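PDB 3G14: nitroreductase family protein from Clostridium novyi, which probably acts as an oxidoreductase, belonging to a family whose members typically use bound FMN to pass electrons to nitro compounds and other acceptors. Local coordinates for residues Y5-K10 with I111-T116; L58-A63 with E73-S78; E118-C123 with L151-D156; K138-L143 with D176-S181. All blocks are in the same frame, centred on the assembly; numbering follows the deposited sequence.

Contact 1: Y5-K10 with I111-T116; sequences YEVIKK and IVLGAT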
# COMPACT_ATOMS: atom_id res chain seq x y z
N TYR B 5 -1.24 -16.16 -2.06
CA TYR B 5 -2.66 -15.93 -1.78
C TYR B 5 -3.01 -16.29 -0.32
O TYR B 5 -3.80 -15.58 0.34
CB TYR B 5 -3.51 -16.71 -2.79
CG TYR B 5 -4.96 -16.28 -2.94
CD1 TYR B 5 -5.43 -15.02 -2.55
CD2 TYR B 5 -5.87 -17.14 -3.54
CE1 TYR B 5 -6.78 -14.64 -2.73
CE2 TYR B 5 -7.20 -16.78 -3.72
CZ TYR B 5 -7.65 -15.54 -3.32
OH TYR B 5 -8.99 -15.25 -3.52
N GLU B 6 -2.38 -17.34 0.21
CA GLU B 6 -2.53 -17.70 1.63
C GLU B 6 -2.09 -16.58 2.55
O GLU B 6 -2.68 -16.38 3.60
CB GLU B 6 -1.75 -18.97 1.98
CG GLU B 6 -2.38 -20.25 1.48
CD GLU B 6 -3.85 -20.35 1.87
OE1 GLU B 6 -4.15 -20.15 3.07
OE2 GLU B 6 -4.70 -20.60 0.98
N VAL B 7 -1.05 -15.84 2.17
CA VAL B 7 -0.63 -14.70 3.00
C VAL B 7 -1.73 -13.62 3.00
O VAL B 7 -2.11 -13.05 4.04
CB VAL B 7 0.75 -14.13 2.58
CG1 VAL B 7 1.08 -12.85 3.36
CG2 VAL B 7 1.86 -15.17 2.77
N ILE B 8 -2.28 -13.36 1.83
CA ILE B 8 -3.32 -12.32 1.73
C ILE B 8 -4.53 -12.70 2.59
O ILE B 8 -5.10 -11.85 3.24
CB ILE B 8 -3.77 -12.13 0.24
CG1 ILE B 8 -2.54 -11.75 -0.61
CG2 ILE B 8 -4.96 -11.11 0.13
CD1 ILE B 8 -1.88 -10.38 -0.27
N LYS B 9 -4.91 -13.98 2.52
CA LYS B 9 -6.06 -14.50 3.24
C LYS B 9 -5.83 -14.54 4.73
O LYS B 9 -6.77 -14.32 5.50
CB LYS B 9 -6.45 -15.90 2.75
CG LYS B 9 -7.08 -15.90 1.38
CD LYS B 9 -7.47 -17.30 0.97
CE LYS B 9 -7.78 -17.34 -0.49
NZ LYS B 9 -8.23 -18.71 -0.91
N LYS B 10 -4.61 -14.82 5.16
CA LYS B 10 -4.33 -14.99 6.60
C LYS B 10 -4.19 -13.66 7.33
O LYS B 10 -4.40 -13.59 8.54
CB LYS B 10 -3.06 -15.84 6.80
CG LYS B 10 -2.64 -16.02 8.27
CD LYS B 10 -1.84 -17.29 8.52
CE LYS B 10 -0.92 -17.20 9.77
NZ LYS B 10 0.34 -16.31 9.60
N ILE B 111 5.37 -4.39 4.71
CA ILE B 111 5.74 -4.74 6.12
C ILE B 111 4.69 -5.68 6.69
O ILE B 111 5.00 -6.77 7.20
CB ILE B 111 5.80 -3.49 7.03
CG1 ILE B 111 6.87 -2.49 6.57
CG2 ILE B 111 6.03 -3.90 8.51
CD1 ILE B 111 8.28 -2.95 6.80
N VAL B 112 3.44 -5.22 6.59
CA VAL B 112 2.29 -5.95 7.14
C VAL B 112 2.14 -7.34 6.52
O VAL B 112 2.03 -8.35 7.23
CB VAL B 112 0.99 -5.08 7.03
CG1 VAL B 112 -0.30 -5.93 7.15
CG2 VAL B 112 1.04 -3.92 8.04
N LEU B 113 2.14 -7.41 5.19
CA LEU B 113 2.04 -8.71 4.55
C LEU B 113 3.26 -9.60 4.81
O LEU B 113 3.16 -10.83 5.00
CB LEU B 113 1.78 -8.54 3.07
CG LEU B 113 0.47 -7.91 2.68
CD1 LEU B 113 0.52 -7.60 1.20
CD2 LEU B 113 -0.76 -8.84 3.07
N GLY B 114 4.44 -9.00 4.81
CA GLY B 114 5.65 -9.74 5.12
C GLY B 114 5.65 -10.31 6.54
O GLY B 114 6.06 -11.46 6.75
N ALA B 115 5.18 -9.50 7.50
CA ALA B 115 4.99 -10.00 8.89
C ALA B 115 4.13 -11.24 8.92
O ALA B 115 4.47 -12.20 9.59
CB ALA B 115 4.37 -8.93 9.80
N THR B 116 2.98 -11.18 8.25
CA THR B 116 2.07 -12.31 8.16
C THR B 116 2.78 -13.57 7.60
O THR B 116 2.68 -14.66 8.18
CB THR B 116 0.87 -11.99 7.26
OG1 THR B 116 0.24 -10.77 7.71
CG2 THR B 116 -0.12 -13.16 7.26
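Val7 sends CG1 against the backbone of Leu113 and the side chain of Thr116, where the amino-terminal helix 4-10 crosses the long helix 99-117 in this nitroreductase fold. The short axes pass 9.2 Å apart at 103°, so the helices meet at a small patch. Val7 CG1 lies 3.3 Å from Leu113 O and 4.0 Å from Thr116 CB, brought there by a first torsion of 173° that sets this methyl opposite the backbone N. Beside it, the Ile8 side chain leaves its backbone away from helix 99-117, yet the bend at its far end carries CD1 back to within 3.8 Å of Leu113 CD2. Thr116 lays its methyl against one turn of helix 4-10: CG2 is 3.8 Å from Val7 O and 3.9 Å from Lys10 CG. At the exposed margin the Lys10 chain turns at its last torsion (-73°), bringing NZ to 3.2 Å from Thr116 O. Farther out, Phe4 of the second subunit packs on both Val7 and Leu113, placing this crossing at the dimer interface. Tyr5 of the same helix packs on Met33 of the second subunit, and Tyr5 OH is hydrogen-bonded to Asp32 OD2 of that subunit.

Contact 2: L58-A63 with E73-S78; sequences LDIANA and EAVLNS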
# COMPACT_ATOMS: atom_id res chain seq x y z
N LEU B 58 5.31 2.79 25.75
CA LEU B 58 4.39 3.49 26.64
C LEU B 58 4.08 4.88 26.08
O LEU B 58 2.92 5.27 26.02
CB LEU B 58 4.94 3.54 28.09
CG LEU B 58 4.15 4.36 29.12
CD1 LEU B 58 2.70 3.85 29.18
CD2 LEU B 58 4.80 4.32 30.52
N ASP B 59 5.10 5.61 25.62
CA ASP B 59 4.88 6.93 24.98
C ASP B 59 3.95 6.80 23.77
O ASP B 59 3.03 7.61 23.58
CB ASP B 59 6.19 7.54 24.47
CG ASP B 59 7.12 8.03 25.58
OD1 ASP B 59 6.66 8.34 26.69
OD2 ASP B 59 8.33 8.10 25.28
N ILE B 60 4.20 5.79 22.94
CA ILE B 60 3.37 5.58 21.74
C ILE B 60 1.94 5.22 22.13
O ILE B 60 0.97 5.78 21.61
CB ILE B 60 3.96 4.53 20.77
CG1 ILE B 60 5.32 5.00 20.22
CG2 ILE B 60 2.97 4.22 19.65
CD1 ILE B 60 6.07 3.92 19.51
N ALA B 61 1.80 4.30 23.09
CA ALA B 61 0.48 3.89 23.62
C ALA B 61 -0.33 5.09 24.09
O ALA B 61 -1.53 5.20 23.79
CB ALA B 61 0.66 2.89 24.78
N ASN B 62 0.31 5.99 24.84
CA ASN B 62 -0.35 7.18 25.31
C ASN B 62 -0.77 8.16 24.20
O ASN B 62 -1.71 8.94 24.40
CB ASN B 62 0.46 7.90 26.36
CG ASN B 62 0.52 7.13 27.70
OD1 ASN B 62 -0.44 6.44 28.09
ND2 ASN B 62 1.64 7.29 28.42
N ALA B 63 -0.06 8.15 23.08
CA ALA B 63 -0.32 9.07 21.93
C ALA B 63 -1.48 8.61 21.01
O ALA B 63 -2.02 9.41 20.28
CB ALA B 63 0.97 9.25 21.10
N GLU B 73 -2.96 -0.99 23.78
CA GLU B 73 -2.54 -2.23 24.48
C GLU B 73 -1.71 -3.14 23.59
O GLU B 73 -0.75 -3.75 24.09
CB GLU B 73 -3.73 -2.97 25.07
CG GLU B 73 -4.38 -2.15 26.15
CD GLU B 73 -5.70 -2.65 26.60
OE1 GLU B 73 -6.09 -3.78 26.21
OE2 GLU B 73 -6.33 -1.91 27.40
N ALA B 74 -2.02 -3.16 22.27
CA ALA B 74 -1.26 -3.97 21.30
C ALA B 74 0.23 -3.48 21.26
O ALA B 74 1.18 -4.27 21.27
CB ALA B 74 -1.89 -3.90 19.88
N VAL B 75 0.40 -2.17 21.30
CA VAL B 75 1.73 -1.57 21.34
C VAL B 75 2.44 -1.87 22.67
O VAL B 75 3.64 -2.14 22.70
CB VAL B 75 1.69 -0.03 21.09
CG1 VAL B 75 3.07 0.62 21.42
CG2 VAL B 75 1.28 0.31 19.57
N LEU B 76 1.70 -1.82 23.78
CA LEU B 76 2.30 -2.12 25.08
C LEU B 76 2.76 -3.56 25.17
O LEU B 76 3.80 -3.87 25.76
CB LEU B 76 1.35 -1.83 26.24
CG LEU B 76 0.97 -0.37 26.53
CD1 LEU B 76 -0.18 -0.35 27.58
CD2 LEU B 76 2.18 0.41 27.01
N ASN B 77 1.94 -4.44 24.63
CA ASN B 77 2.02 -5.87 24.93
C ASN B 77 2.67 -6.70 23.85
O ASN B 77 2.65 -7.90 23.95
CB ASN B 77 0.62 -6.41 25.26
CG ASN B 77 0.03 -5.73 26.50
OD1 ASN B 77 0.77 -5.35 27.42
ND2 ASN B 77 -1.29 -5.60 26.54
N SER B 78 3.24 -6.08 22.82
CA SER B 78 4.02 -6.77 21.78
C SER B 78 5.53 -6.52 21.95
O SER B 78 5.90 -5.52 22.52
CB SER B 78 3.60 -6.32 20.39
OG SER B 78 3.60 -4.90 20.27
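Leu76 and Ala61 form the tight centre of an antiparallel helical hairpin, in which helix 70-77 runs back along helix 54-63. The short axes lie 8.5 Å apart at 175°, a spacing that suits the small alanine at the interface. Both CG and CD2 of Leu76 come to 3.7 Å from Ala61 CB, and the same CD2 methyl reaches over to the backbone, 3.8 Å from Leu58 CA. The leucine therefore straddles one turn of the opposite helix, touching the residues at its two ends.

On the inward side the partners are both beta-branched. Val75 has its CG1 opposite the backbone N (chi1 168°), which directs this methyl across to Ile60, 4.0 Å from Ile60 CG2; the two side chains cross at nearly a right angle. Leu148 of strand 144-151 packs on both, and Ile64 and Ile125 add to the apolar surroundings of Val75, so this half faces the sheet. Toward solvent, Leu76 still packs closely on Ala61; the looseness lies in the exposed Leu58 side chain, which points away from helix 70-77 and grazes Leu76 CD2 with its CD1 at 4.1 Å. No hydrogen bond joins the two segments, although Ser72 OG, one turn before Leu76, holds Ala61 O. Ser78 OG donates to Ala74 O at 2.7 Å, the donor tilted 21° from the carbonyl plane.

Contact 3: E118-C123 with L151-D156; sequences EGYGTC and LGVPKD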
# COMPACT_ATOMS: atom_id res chain seq x y z
N GLU B 118 5.91 -14.25 7.77
CA GLU B 118 6.91 -14.70 8.75
C GLU B 118 6.29 -15.19 10.07
O GLU B 118 7.01 -15.57 10.99
CB GLU B 118 7.94 -13.59 9.02
CG GLU B 118 8.75 -13.10 7.81
CD GLU B 118 9.57 -14.16 7.11
OE1 GLU B 118 9.92 -15.16 7.74
OE2 GLU B 118 9.89 -13.94 5.91
N GLY B 119 4.96 -15.20 10.14
CA GLY B 119 4.25 -15.77 11.28
C GLY B 119 4.01 -14.79 12.39
O GLY B 119 3.79 -15.19 13.55
N TYR B 120 4.02 -13.50 12.02
CA TYR B 120 3.81 -12.40 12.95
C TYR B 120 2.51 -11.65 12.65
O TYR B 120 2.14 -11.45 11.51
CB TYR B 120 5.00 -11.43 12.92
CG TYR B 120 6.32 -12.04 13.37
CD1 TYR B 120 6.42 -12.75 14.56
CD2 TYR B 120 7.47 -11.87 12.60
CE1 TYR B 120 7.63 -13.31 14.96
CE2 TYR B 120 8.70 -12.42 12.99
CZ TYR B 120 8.77 -13.14 14.17
OH TYR B 120 9.98 -13.68 14.55
N GLY B 121 1.85 -11.22 13.72
CA GLY B 121 0.69 -10.34 13.66
C GLY B 121 1.09 -8.86 13.57
O GLY B 121 2.14 -8.46 14.04
N THR B 122 0.20 -8.08 12.96
CA THR B 122 0.33 -6.63 12.88
C THR B 122 -1.05 -5.99 13.04
O THR B 122 -2.08 -6.68 13.07
CB THR B 122 0.89 -6.18 11.51
OG1 THR B 122 0.16 -6.86 10.49
CG2 THR B 122 2.38 -6.49 11.38
N CYS B 123 -1.06 -4.67 13.16
CA CYS B 123 -2.32 -3.95 13.20
C CYS B 123 -2.06 -2.54 12.74
O CYS B 123 -1.29 -1.83 13.36
CB CYS B 123 -2.90 -3.96 14.62
SG CYS B 123 -4.54 -3.22 14.72
N LEU B 151 4.25 -5.55 16.28
CA LEU B 151 4.77 -6.75 15.58
C LEU B 151 4.98 -7.79 16.66
O LEU B 151 5.69 -7.53 17.64
CB LEU B 151 6.09 -6.42 14.89
CG LEU B 151 6.59 -7.57 13.99
CD1 LEU B 151 5.68 -7.60 12.77
CD2 LEU B 151 8.06 -7.36 13.63
N GLY B 152 4.35 -8.96 16.52
CA GLY B 152 4.52 -10.03 17.50
C GLY B 152 3.91 -11.34 17.02
O GLY B 152 3.18 -11.39 16.04
N VAL B 153 4.20 -12.40 17.73
CA VAL B 153 3.45 -13.62 17.52
C VAL B 153 2.03 -13.45 18.08
O VAL B 153 1.87 -13.10 19.25
CB VAL B 153 4.13 -14.78 18.21
CG1 VAL B 153 3.32 -16.04 17.96
CG2 VAL B 153 5.56 -14.89 17.71
N PRO B 154 0.99 -13.67 17.27
CA PRO B 154 -0.36 -13.56 17.86
C PRO B 154 -0.64 -14.58 18.94
O PRO B 154 -0.17 -15.74 18.86
CB PRO B 154 -1.29 -13.82 16.67
CG PRO B 154 -0.43 -13.46 15.46
CD PRO B 154 0.92 -13.96 15.83
N LYS B 155 -1.42 -14.16 19.93
CA LYS B 155 -2.02 -15.11 20.86
C LYS B 155 -3.02 -15.97 20.10
O LYS B 155 -3.69 -15.51 19.16
CB LYS B 155 -2.71 -14.41 22.03
CG LYS B 155 -1.72 -13.73 22.97
CD LYS B 155 -2.23 -13.70 24.39
CE LYS B 155 -1.28 -12.91 25.28
NZ LYS B 155 -1.78 -12.80 26.68
N ASP B 156 -3.09 -17.24 20.48
CA ASP B 156 -3.99 -18.19 19.82
C ASP B 156 -5.42 -17.66 19.70
O ASP B 156 -6.07 -17.83 18.67
CB ASP B 156 -3.98 -19.51 20.58
CG ASP B 156 -2.61 -20.19 20.59
OD1 ASP B 156 -1.84 -20.02 19.61
OD2 ASP B 156 -2.30 -20.90 21.58
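Gly121 and Gly152 exchange backbone bonds of unequal strength. Gly121 N donates to Gly152 O over 2.7 Å, arriving nearly in line with the carbonyl bond (C=O...N 171°), whereas the return bond from Gly152 N to Gly121 O is weak at 3.4 Å. Each oxygen also receives a CA-H contact: Tyr120 CA approaches Gly152 O at 3.3 Å, and Leu151 CA approaches Gly121 O at 3.5 Å. Together they make one antiparallel, hydrogen-bonded bridge between the end of strand 144-151 and the loop that leaves helix 99-117. That helix closes in a Schellman motif, with Gly119 at positive phi turning the chain toward the bridge. Backbone bonds beyond it tie Thr122 to Ile14, Leu151 to Met80 and Val153 to Glu18. Side chains pack around the paired backbones. Pro154 lays its ring against the bare Gly121, its CG and CD both 3.6 Å from Gly121 N. Leu151 CD1 runs alongside Thr122 and meets its CG2 at 3.7 Å. The Tyr120 ring receives Val153 CG2 at its edge, in plane and 3.8 Å from Tyr120 CE1, and at the far end of the ring Tyr120 OH is hydrogen-bonded to Asp23 N.

Contact 4: K138-L143 with D176-S181; sequences KIPDNL and DKWGTS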
# COMPACT_ATOMS: atom_id res chain seq x y z
N LYS B 138 12.22 11.32 18.66
CA LYS B 138 13.20 12.34 18.28
C LYS B 138 13.19 12.57 16.76
O LYS B 138 14.24 12.68 16.12
CB LYS B 138 14.58 12.00 18.89
CG LYS B 138 14.55 12.13 20.43
CD LYS B 138 15.62 11.33 21.16
CE LYS B 138 15.36 11.31 22.67
NZ LYS B 138 16.56 10.90 23.45
N ILE B 139 11.98 12.69 16.21
CA ILE B 139 11.78 12.83 14.76
C ILE B 139 11.70 14.32 14.46
O ILE B 139 10.90 15.02 15.06
CB ILE B 139 10.45 12.15 14.32
CG1 ILE B 139 10.48 10.63 14.61
CG2 ILE B 139 10.15 12.48 12.81
CD1 ILE B 139 9.18 9.92 14.39
N PRO B 140 12.55 14.83 13.53
CA PRO B 140 12.39 16.24 13.09
C PRO B 140 10.94 16.62 12.73
O PRO B 140 10.23 15.84 12.08
CB PRO B 140 13.31 16.34 11.86
CG PRO B 140 14.37 15.29 12.11
CD PRO B 140 13.66 14.15 12.84
N ASP B 141 10.54 17.81 13.13
CA ASP B 141 9.15 18.24 13.01
C ASP B 141 8.71 18.52 11.57
O ASP B 141 7.52 18.64 11.32
CB ASP B 141 8.88 19.48 13.87
CG ASP B 141 7.46 19.53 14.44
OD1 ASP B 141 6.66 18.54 14.34
OD2 ASP B 141 7.15 20.59 15.02
N ASN B 142 9.65 18.59 10.63
CA ASN B 142 9.30 18.71 9.19
C ASN B 142 8.93 17.36 8.54
O ASN B 142 8.55 17.33 7.39
CB ASN B 142 10.43 19.40 8.40
CG ASN B 142 11.74 18.61 8.43
OD1 ASN B 142 12.18 18.17 9.47
ND2 ASN B 142 12.31 18.35 7.27
N LEU B 143 9.05 16.26 9.25
CA LEU B 143 8.65 14.97 8.73
C LEU B 143 7.26 14.60 9.24
O LEU B 143 6.74 15.26 10.13
CB LEU B 143 9.67 13.92 9.14
CG LEU B 143 11.10 14.24 8.66
CD1 LEU B 143 12.11 13.24 9.24
CD2 LEU B 143 11.19 14.24 7.14
N ASP B 176 14.74 2.72 17.93
CA ASP B 176 14.24 3.55 19.06
C ASP B 176 14.22 5.06 18.80
O ASP B 176 13.36 5.78 19.35
CB ASP B 176 15.00 3.25 20.37
CG ASP B 176 14.65 1.89 20.98
OD1 ASP B 176 13.55 1.36 20.70
OD2 ASP B 176 15.47 1.37 21.73
N LYS B 177 15.18 5.55 18.02
CA LYS B 177 15.42 6.95 17.83
C LYS B 177 15.75 7.23 16.36
O LYS B 177 16.49 6.51 15.71
CB LYS B 177 16.59 7.42 18.71
CG LYS B 177 16.95 8.84 18.53
CD LYS B 177 18.11 9.22 19.43
CE LYS B 177 18.63 10.62 19.15
NZ LYS B 177 19.76 10.97 20.04
N TRP B 178 15.17 8.29 15.83
CA TRP B 178 15.44 8.72 14.46
C TRP B 178 16.94 8.99 14.28
O TRP B 178 17.54 9.73 15.06
CB TRP B 178 14.62 9.98 14.15
CG TRP B 178 14.83 10.51 12.78
CD1 TRP B 178 15.64 11.55 12.41
CD2 TRP B 178 14.19 10.05 11.60
NE1 TRP B 178 15.57 11.73 11.04
CE2 TRP B 178 14.69 10.82 10.52
CE3 TRP B 178 13.29 9.03 11.33
CZ2 TRP B 178 14.26 10.64 9.21
CZ3 TRP B 178 12.89 8.82 10.01
CH2 TRP B 178 13.36 9.64 8.97
N GLY B 179 17.54 8.38 13.26
CA GLY B 179 18.97 8.57 12.97
C GLY B 179 19.91 7.53 13.56
O GLY B 179 21.08 7.47 13.17
N THR B 180 19.44 6.74 14.52
CA THR B 180 20.25 5.67 15.11
C THR B 180 20.03 4.35 14.34
O THR B 180 18.96 3.76 14.38
CB THR B 180 19.92 5.47 16.61
OG1 THR B 180 20.18 6.69 17.32
CG2 THR B 180 20.76 4.33 17.22
N SER B 181 21.07 3.94 13.63
CA SER B 181 21.07 2.73 12.82
C SER B 181 20.68 1.46 13.57
O SER B 181 21.29 1.10 14.59
CB SER B 181 22.48 2.54 12.24
OG SER B 181 22.57 1.32 11.53
O HOH W 1 16.87 12.11 16.36
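The Trp178 indole takes two apolar groups on the same side of its plane. Pro140 CD sits over the five-membered ring in a CH-pi contact, 3.7 Å from its centroid and 28° off the normal, with Trp178 CD1 its nearest atom at 3.3 Å. Nearer the rim of the six-membered ring, Leu143 CD1 stands 3.4 Å from Trp178 CZ2. Tyr174 also meets the indole, ring edge against ring face. A first torsion of 179° sets CG opposite the backbone N and carries the indole to Pro140 and Leu143. Trp178 CB lies 3.4 Å from Lys138 O. A water bridges the backbones, donating to Lys138 O (2.7 Å) and to Trp178 O. On the solvent side the extended chains of Lys138 and Lys177 pack through their methylenes, CD of Lys138 lying 3.7 Å from CE of Lys177. Pro140 and Leu143 bracket a type I turn between helix 130-137 and strand 144-151; Trp178 occupies a type II turn following strand 173-175. The indole packs further on Lys47 and Ile49 of strand 46-51 and on Val85 of strand 80-86, while the backbone of Trp178 is hydrogen-bonded to that of Leu137 at the end of helix 130-137.

In the fold
Contact 1 encloses contact 2 along the chain, whereas contacts 3 and 4 follow contact 1 with their segments interleaved. Contacts 1 and 3 adjoin, their centres 11 Å apart: both use the end of helix 99-117, with Ala115 packing on Thr122 and Leu151, so the dimer-facing helix crossing leads directly into the bridge. Contact 2 meets contact 3 where Ser78 lies against Leu151, at the end of strand 144-151. That strand begins beside contact 4, on the opposite side of the chain's centre from contacts 1 and 3; contacts 1 and 4 are centred about 28 Å apart. Strand 144-151 thus runs from the Trp178 loops to the bridge of contact 3, which adjoins the helix crossing at the subunit interface.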